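Local coordinates for protein 4-amino-4-deoxy-L-arabinose transferase or related glycosyltransferases of PMT family (Cupriavidus metallidurans, PDB 5EZM) that probably transfers aminoarabinose from a polyprenyl-phosphate carrier to lipid A, as a zinc-binding membrane glycosyltransferase of the GT-C fold, at residues V40-H53 with M444-E458. Sequence-based numbering, arbitrary orientation.
Sequences VALVVWFVSLDMRH and MGMYLGFTVALLGHE. With MPG ([(Z)-octadec-9-enyl] (2R)-2,3-bis(oxidanyl)propanoate), chain B; MPG ([(Z)-octadec-9-enyl] (2R)-2,3-bis(oxidanyl)propanoate), chain C; MPG ([(Z)-octadec-9-enyl] (2R)-2,3-bis(oxidanyl)propanoate), chain N; MPG ([(Z)-octadec-9-enyl] (2R)-2,3-bis(oxidanyl)propanoate), chain V.
His-53 meets the carboxylate of Glu-458 twice, with ring and carboxylate planes only 12° apart. The backbone N of His-53 donates to Glu-458 OE1 (2.8 Å), and His-53 ND1 donates to Glu-458 OE2 (2.7 Å), which uses its syn lone pair and lies somewhat out of the imidazole plane. Glu-458 places its CG anti to the backbone N (chi1 164°) and then bends at chi2, which turns both oxygens to His-53. Shortening Glu-458 to an alanine removes both oxygens and would probably leave His-53 N and ND1 without their acceptors and the imidazole freer to turn. Next to this pair, a bend at chi3 carries Arg-52 across Leu-454, whose CD1 sits over one guanidinium face; Arg-52 NH1 reaches His-457 ND1 through a water, while NH2 bonds to the His-156 carbonyl.

Toward the membrane interior the contact turns apolar. Met-51 CE touches Leu-455 CD1 at 3.5 Å, and an MPG lipid molecule lies against both. Farther along, Val-44 CG1 is 3.7 Å from Tyr-447 CE2, and the side chains of Tyr-447 and Trp-45 cross at about a right angle. The nearly parallel helical segments 40-47 and 444-456 thus share an apolar, lipid-lined interface, its direct hydrogen bonds confined to His-53 and Glu-458, consistent with a polar tie at that end.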
loop_
_atom_site.group_PDB
_atom_site.type_symbol
_atom_site.label_atom_id
_atom_site.label_comp_id
_atom_site.label_asym_id
_atom_site.label_seq_id
_atom_site.Cartn_x
_atom_site.Cartn_y
_atom_site.Cartn_z
ATOM N N VAL A 40 -2.885 -12.709 19.235
ATOM C CA VAL A 40 -3.908 -11.674 19.147
ATOM C C VAL A 40 -3.591 -10.713 18.014
ATOM O O VAL A 40 -4.500 -10.216 17.336
ATOM C CB VAL A 40 -4.047 -10.939 20.493
ATOM C CG1 VAL A 40 -5.064 -9.815 20.384
ATOM C CG2 VAL A 40 -4.446 -11.918 21.585
ATOM N N ALA A 41 -2.304 -10.462 17.763
ATOM C CA ALA A 41 -1.942 -9.605 16.644
ATOM C C ALA A 41 -2.336 -10.252 15.321
ATOM O O ALA A 41 -3.069 -9.655 14.519
ATOM C CB ALA A 41 -0.444 -9.299 16.683
ATOM N N LEU A 42 -1.909 -11.503 15.110
ATOM C CA LEU A 42 -2.042 -12.118 13.793
ATOM C C LEU A 42 -3.502 -12.258 13.395
ATOM O O LEU A 42 -3.874 -11.954 12.256
ATOM C CB LEU A 42 -1.343 -13.477 13.772
ATOM C CG LEU A 42 0.174 -13.449 13.565
ATOM C CD1 LEU A 42 0.767 -14.849 13.661
ATOM C CD2 LEU A 42 0.512 -12.813 12.222
ATOM N N VAL A 43 -4.349 -12.700 14.327
ATOM C CA VAL A 43 -5.767 -12.841 14.019
ATOM C C VAL A 43 -6.372 -11.487 13.665
ATOM O O VAL A 43 -7.193 -11.381 12.744
ATOM C CB VAL A 43 -6.506 -13.524 15.186
ATOM C CG1 VAL A 43 -6.296 -12.758 16.481
ATOM C CG2 VAL A 43 -7.987 -13.667 14.872
ATOM N N VAL A 44 -5.953 -10.422 14.357
ATOM C CA VAL A 44 -6.440 -9.101 13.973
ATOM C C VAL A 44 -5.833 -8.699 12.638
ATOM O O VAL A 44 -6.480 -8.023 11.827
ATOM C CB VAL A 44 -6.142 -8.071 15.080
ATOM C CG1 VAL A 44 -6.427 -6.648 14.601
ATOM C CG2 VAL A 44 -6.970 -8.380 16.317
ATOM N N TRP A 45 -4.604 -9.145 12.372
ATOM C CA TRP A 45 -3.911 -8.764 11.147
ATOM C C TRP A 45 -4.653 -9.253 9.910
ATOM O O TRP A 45 -4.783 -8.516 8.924
ATOM C CB TRP A 45 -2.487 -9.315 11.177
ATOM C CG TRP A 45 -1.605 -8.829 10.074
ATOM C CD1 TRP A 45 -1.415 -9.415 8.857
ATOM C CD2 TRP A 45 -0.773 -7.663 10.094
ATOM N NE1 TRP A 45 -0.522 -8.682 8.115
ATOM C CE2 TRP A 45 -0.114 -7.601 8.852
ATOM C CE3 TRP A 45 -0.525 -6.665 11.040
ATOM C CZ2 TRP A 45 0.777 -6.580 8.533
ATOM C CZ3 TRP A 45 0.359 -5.652 10.721
ATOM C CH2 TRP A 45 1.000 -5.618 9.479
ATOM N N PHE A 46 -5.159 -10.483 9.943
ATOM C CA PHE A 46 -5.781 -11.079 8.764
ATOM C C PHE A 46 -7.290 -10.884 8.710
ATOM O O PHE A 46 -7.827 -10.597 7.633
ATOM C CB PHE A 46 -5.439 -12.570 8.684
ATOM C CG PHE A 46 -4.010 -12.826 8.302
ATOM C CD1 PHE A 46 -3.621 -12.795 6.972
ATOM C CD2 PHE A 46 -3.051 -13.067 9.271
ATOM C CE1 PHE A 46 -2.304 -13.013 6.614
ATOM C CE2 PHE A 46 -1.730 -13.287 8.917
ATOM C CZ PHE A 46 -1.359 -13.259 7.587
ATOM N N VAL A 47 -7.988 -11.019 9.841
ATOM C CA VAL A 47 -9.435 -10.808 9.851
ATOM C C VAL A 47 -9.771 -9.411 9.336
ATOM O O VAL A 47 -10.640 -9.240 8.472
ATOM C CB VAL A 47 -10.006 -11.048 11.260
ATOM C CG1 VAL A 47 -11.439 -10.531 11.349
ATOM C CG2 VAL A 47 -9.944 -12.528 11.606
ATOM N N SER A 48 -9.058 -8.395 9.835
ATOM C CA SER A 48 -9.295 -7.023 9.398
ATOM C C SER A 48 -9.103 -6.840 7.898
ATOM O O SER A 48 -9.575 -5.841 7.342
ATOM C CB SER A 48 -8.379 -6.064 10.160
ATOM O OG SER A 48 -7.024 -6.462 10.048
ATOM N N LEU A 49 -8.423 -7.776 7.229
ATOM C CA LEU A 49 -8.287 -7.683 5.781
ATOM C C LEU A 49 -9.634 -7.788 5.077
ATOM O O LEU A 49 -9.848 -7.135 4.050
ATOM C CB LEU A 49 -7.349 -8.774 5.267
ATOM C CG LEU A 49 -5.859 -8.636 5.564
ATOM C CD1 LEU A 49 -5.113 -9.831 4.997
ATOM C CD2 LEU A 49 -5.318 -7.338 4.989
ATOM N N ASP A 50 -10.552 -8.592 5.611
ATOM C CA ASP A 50 -11.794 -8.933 4.925
ATOM C C ASP A 50 -12.997 -8.225 5.537
ATOM O O ASP A 50 -14.082 -8.797 5.651
ATOM C CB ASP A 50 -12.015 -10.443 4.935
ATOM C CG ASP A 50 -13.015 -10.893 3.890
ATOM O OD1 ASP A 50 -13.037 -10.304 2.786
ATOM O OD2 ASP A 50 -13.779 -11.840 4.174
ATOM N N MET A 51 -12.824 -6.966 5.941
ATOM C CA MET A 51 -13.910 -6.232 6.576
ATOM C C MET A 51 -14.160 -4.872 5.935
ATOM O O MET A 51 -14.926 -4.072 6.484
ATOM C CB MET A 51 -13.641 -6.084 8.078
ATOM C CG MET A 51 -13.611 -7.431 8.792
ATOM S SD MET A 51 -13.963 -7.360 10.556
ATOM C CE MET A 51 -12.363 -6.925 11.214
ATOM N N ARG A 52 -13.552 -4.595 4.785
ATOM C CA ARG A 52 -13.815 -3.374 4.043
ATOM C C ARG A 52 -13.969 -3.712 2.569
ATOM O O ARG A 52 -13.282 -4.601 2.056
ATOM C CB ARG A 52 -12.689 -2.345 4.216
ATOM C CG ARG A 52 -12.373 -1.969 5.652
ATOM C CD ARG A 52 -11.249 -0.940 5.716
ATOM N NE ARG A 52 -10.011 -1.430 5.117
ATOM C CZ ARG A 52 -9.580 -1.101 3.901
ATOM N NH1 ARG A 52 -10.287 -0.271 3.144
ATOM N NH2 ARG A 52 -8.440 -1.600 3.439
ATOM N N HIS A 53 -14.874 -3.012 1.893
ATOM C CA HIS A 53 -14.929 -3.110 0.446
ATOM C C HIS A 53 -13.731 -2.397 -0.168
ATOM O O HIS A 53 -13.083 -1.559 0.466
ATOM C CB HIS A 53 -16.233 -2.522 -0.086
ATOM C CG HIS A 53 -17.437 -3.353 0.223
ATOM N ND1 HIS A 53 -18.249 -3.113 1.310
ATOM C CD2 HIS A 53 -17.961 -4.431 -0.407
ATOM C CE1 HIS A 53 -19.224 -4.003 1.334
ATOM N NE2 HIS A 53 -19.072 -4.816 0.303
ATOM N N MET A 444 0.176 -2.437 21.299
ATOM C CA MET A 444 -1.022 -3.202 20.959
ATOM C C MET A 444 -2.260 -2.311 20.958
ATOM O O MET A 444 -3.110 -2.411 20.061
ATOM C CB MET A 444 -1.197 -4.365 21.933
ATOM C CG MET A 444 -2.514 -5.107 21.785
ATOM S SD MET A 444 -2.690 -5.943 20.197
ATOM C CE MET A 444 -1.505 -7.276 20.364
ATOM N N GLY A 445 -2.374 -1.426 21.950
ATOM C CA GLY A 445 -3.492 -0.500 21.973
ATOM C C GLY A 445 -3.505 0.423 20.771
ATOM O O GLY A 445 -4.555 0.660 20.170
ATOM N N MET A 446 -2.335 0.950 20.399
ATOM C CA MET A 446 -2.246 1.808 19.221
ATOM C C MET A 446 -2.644 1.050 17.963
ATOM O O MET A 446 -3.421 1.550 17.143
ATOM C CB MET A 446 -0.829 2.365 19.084
ATOM C CG MET A 446 -0.488 3.409 20.117
ATOM S SD MET A 446 -1.557 4.843 19.935
ATOM C CE MET A 446 -1.760 5.307 21.646
ATOM N N TYR A 447 -2.118 -0.166 17.797
ATOM C CA TYR A 447 -2.401 -0.946 16.598
ATOM C C TYR A 447 -3.889 -1.250 16.480
ATOM O O TYR A 447 -4.486 -1.081 15.410
ATOM C CB TYR A 447 -1.583 -2.236 16.612
ATOM C CG TYR A 447 -2.054 -3.268 15.615
ATOM C CD1 TYR A 447 -1.936 -3.046 14.251
ATOM C CD2 TYR A 447 -2.609 -4.466 16.039
ATOM C CE1 TYR A 447 -2.361 -3.985 13.338
ATOM C CE2 TYR A 447 -3.033 -5.413 15.133
ATOM C CZ TYR A 447 -2.907 -5.167 13.785
ATOM O OH TYR A 447 -3.332 -6.106 12.876
ATOM N N LEU A 448 -4.508 -1.696 17.576
ATOM C CA LEU A 448 -5.949 -1.920 17.552
ATOM C C LEU A 448 -6.697 -0.625 17.265
ATOM O O LEU A 448 -7.715 -0.628 16.564
ATOM C CB LEU A 448 -6.412 -2.533 18.873
ATOM C CG LEU A 448 -5.876 -3.928 19.212
ATOM C CD1 LEU A 448 -6.430 -4.413 20.542
ATOM C CD2 LEU A 448 -6.187 -4.918 18.103
ATOM N N GLY A 449 -6.199 0.496 17.786
ATOM C CA GLY A 449 -6.816 1.787 17.562
ATOM C C GLY A 449 -6.848 2.183 16.102
ATOM O O GLY A 449 -7.919 2.429 15.537
ATOM N N PHE A 450 -5.673 2.238 15.473
ATOM C CA PHE A 450 -5.623 2.598 14.063
ATOM C C PHE A 450 -6.307 1.553 13.193
ATOM O O PHE A 450 -6.830 1.888 12.123
ATOM C CB PHE A 450 -4.175 2.811 13.628
ATOM C CG PHE A 450 -3.565 4.065 14.183
ATOM C CD1 PHE A 450 -3.892 5.302 13.651
ATOM C CD2 PHE A 450 -2.679 4.011 15.243
ATOM C CE1 PHE A 450 -3.341 6.460 14.160
ATOM C CE2 PHE A 450 -2.125 5.167 15.756
ATOM C CZ PHE A 450 -2.458 6.393 15.212
ATOM N N THR A 451 -6.326 0.292 13.633
ATOM C CA THR A 451 -7.103 -0.714 12.918
ATOM C C THR A 451 -8.583 -0.355 12.930
ATOM O O THR A 451 -9.258 -0.423 11.897
ATOM C CB THR A 451 -6.876 -2.099 13.526
ATOM O OG1 THR A 451 -5.526 -2.515 13.282
ATOM C CG2 THR A 451 -7.830 -3.113 12.908
ATOM N N VAL A 452 -9.103 0.046 14.094
ATOM C CA VAL A 452 -10.491 0.495 14.161
ATOM C C VAL A 452 -10.697 1.714 13.273
ATOM O O VAL A 452 -11.719 1.836 12.588
ATOM C CB VAL A 452 -10.898 0.781 15.619
ATOM C CG1 VAL A 452 -12.268 1.445 15.664
ATOM C CG2 VAL A 452 -10.901 -0.504 16.431
ATOM N N ALA A 453 -9.726 2.632 13.259
ATOM C CA ALA A 453 -9.851 3.806 12.404
ATOM C C ALA A 453 -9.898 3.425 10.929
ATOM O O ALA A 453 -10.570 4.097 10.137
ATOM C CB ALA A 453 -8.703 4.778 12.670
ATOM N N LEU A 454 -9.205 2.353 10.539
ATOM C CA LEU A 454 -9.234 1.931 9.142
ATOM C C LEU A 454 -10.535 1.209 8.811
ATOM O O LEU A 454 -11.162 1.485 7.782
ATOM C CB LEU A 454 -8.027 1.044 8.826
ATOM C CG LEU A 454 -7.904 0.565 7.374
ATOM C CD1 LEU A 454 -8.042 1.724 6.403
ATOM C CD2 LEU A 454 -6.594 -0.176 7.143
ATOM N N LEU A 455 -10.957 0.280 9.674
ATOM C CA LEU A 455 -12.227 -0.404 9.459
ATOM C C LEU A 455 -13.393 0.574 9.429
ATOM O O LEU A 455 -14.370 0.355 8.707
ATOM C CB LEU A 455 -12.447 -1.453 10.546
ATOM C CG LEU A 455 -11.419 -2.580 10.622
ATOM C CD1 LEU A 455 -11.723 -3.483 11.801
ATOM C CD2 LEU A 455 -11.389 -3.378 9.326
ATOM N N GLY A 456 -13.309 1.659 10.201
ATOM C CA GLY A 456 -14.358 2.660 10.168
ATOM C C GLY A 456 -14.493 3.330 8.817
ATOM O O GLY A 456 -15.583 3.778 8.448
ATOM N N HIS A 457 -13.398 3.405 8.058
ATOM C CA HIS A 457 -13.463 3.975 6.719
ATOM C C HIS A 457 -14.399 3.202 5.797
ATOM O O HIS A 457 -14.763 3.722 4.738
ATOM C CB HIS A 457 -12.065 4.040 6.102
ATOM C CG HIS A 457 -12.024 4.748 4.784
ATOM N ND1 HIS A 457 -11.966 4.080 3.580
ATOM C CD2 HIS A 457 -12.052 6.068 4.481
ATOM C CE1 HIS A 457 -11.949 4.956 2.592
ATOM N NE2 HIS A 457 -12.004 6.170 3.111
ATOM N N GLU A 458 -14.798 1.983 6.174
ATOM C CA GLU A 458 -15.788 1.248 5.394
ATOM C C GLU A 458 -17.084 2.037 5.241
ATOM O O GLU A 458 -17.778 1.895 4.226
ATOM C CB GLU A 458 -16.053 -0.113 6.045
ATOM C CG GLU A 458 -17.311 -0.825 5.587
ATOM C CD GLU A 458 -17.185 -1.463 4.214
ATOM O OE1 GLU A 458 -16.268 -1.102 3.452
ATOM O OE2 GLU A 458 -18.014 -2.338 3.895
HETATM C C2 MPG B . -12.372 -12.878 7.535
HETATM C C3 MPG B . -11.486 -13.906 6.843
HETATM C C4 MPG B . -10.003 -13.620 7.018
HETATM C C5 MPG B . -9.146 -14.570 6.167
HETATM C C6 MPG B . -7.682 -14.653 6.631
HETATM C C7 MPG B . -6.885 -15.693 5.819
HETATM C C8 MPG B . -5.403 -15.786 6.251
HETATM C C9 MPG B . -4.529 -16.525 5.209
HETATM C C10 MPG B . -3.010 -16.378 5.500
HETATM C C11 MPG B . -2.131 -16.837 4.316
HETATM C C12 MPG B . -0.605 -16.868 4.673
HETATM C C1 MPG B . -13.860 -13.099 7.247
HETATM C C2 MPG C . -11.405 -4.356 16.305
HETATM C C3 MPG C . -10.781 -5.249 15.239
HETATM C C4 MPG C . -11.687 -6.406 14.845
HETATM C C5 MPG C . -10.882 -7.651 14.443
HETATM C C6 MPG C . -11.656 -8.955 14.690
HETATM C C1 MPG C . -10.409 -3.985 17.408
HETATM C C2 MPG N . -8.129 6.266 3.541
HETATM C C3 MPG N . -8.051 5.409 4.798
HETATM C C4 MPG N . -7.842 6.243 6.052
HETATM C C5 MPG N . -7.392 5.388 7.247
HETATM C C6 MPG N . -6.862 6.255 8.401
HETATM C C7 MPG N . -6.047 5.449 9.430
HETATM C C8 MPG N . -5.274 6.373 10.402
HETATM C C1 MPG N . -8.269 5.423 2.270
HETATM C C2 MPG V . -8.249 -13.832 19.420
HETATM C C3 MPG V . -7.977 -12.364 19.724
HETATM C C4 MPG V . -9.045 -11.432 19.171
HETATM C C5 MPG V . -8.764 -9.962 19.533
HETATM C C6 MPG V . -10.000 -9.061 19.375
HETATM C C7 MPG V . -9.813 -7.701 20.072
HETATM C C1 MPG V . -7.169 -14.754 20.000
HETATM O O HOH W 1 -12.484 1.343 3.655
#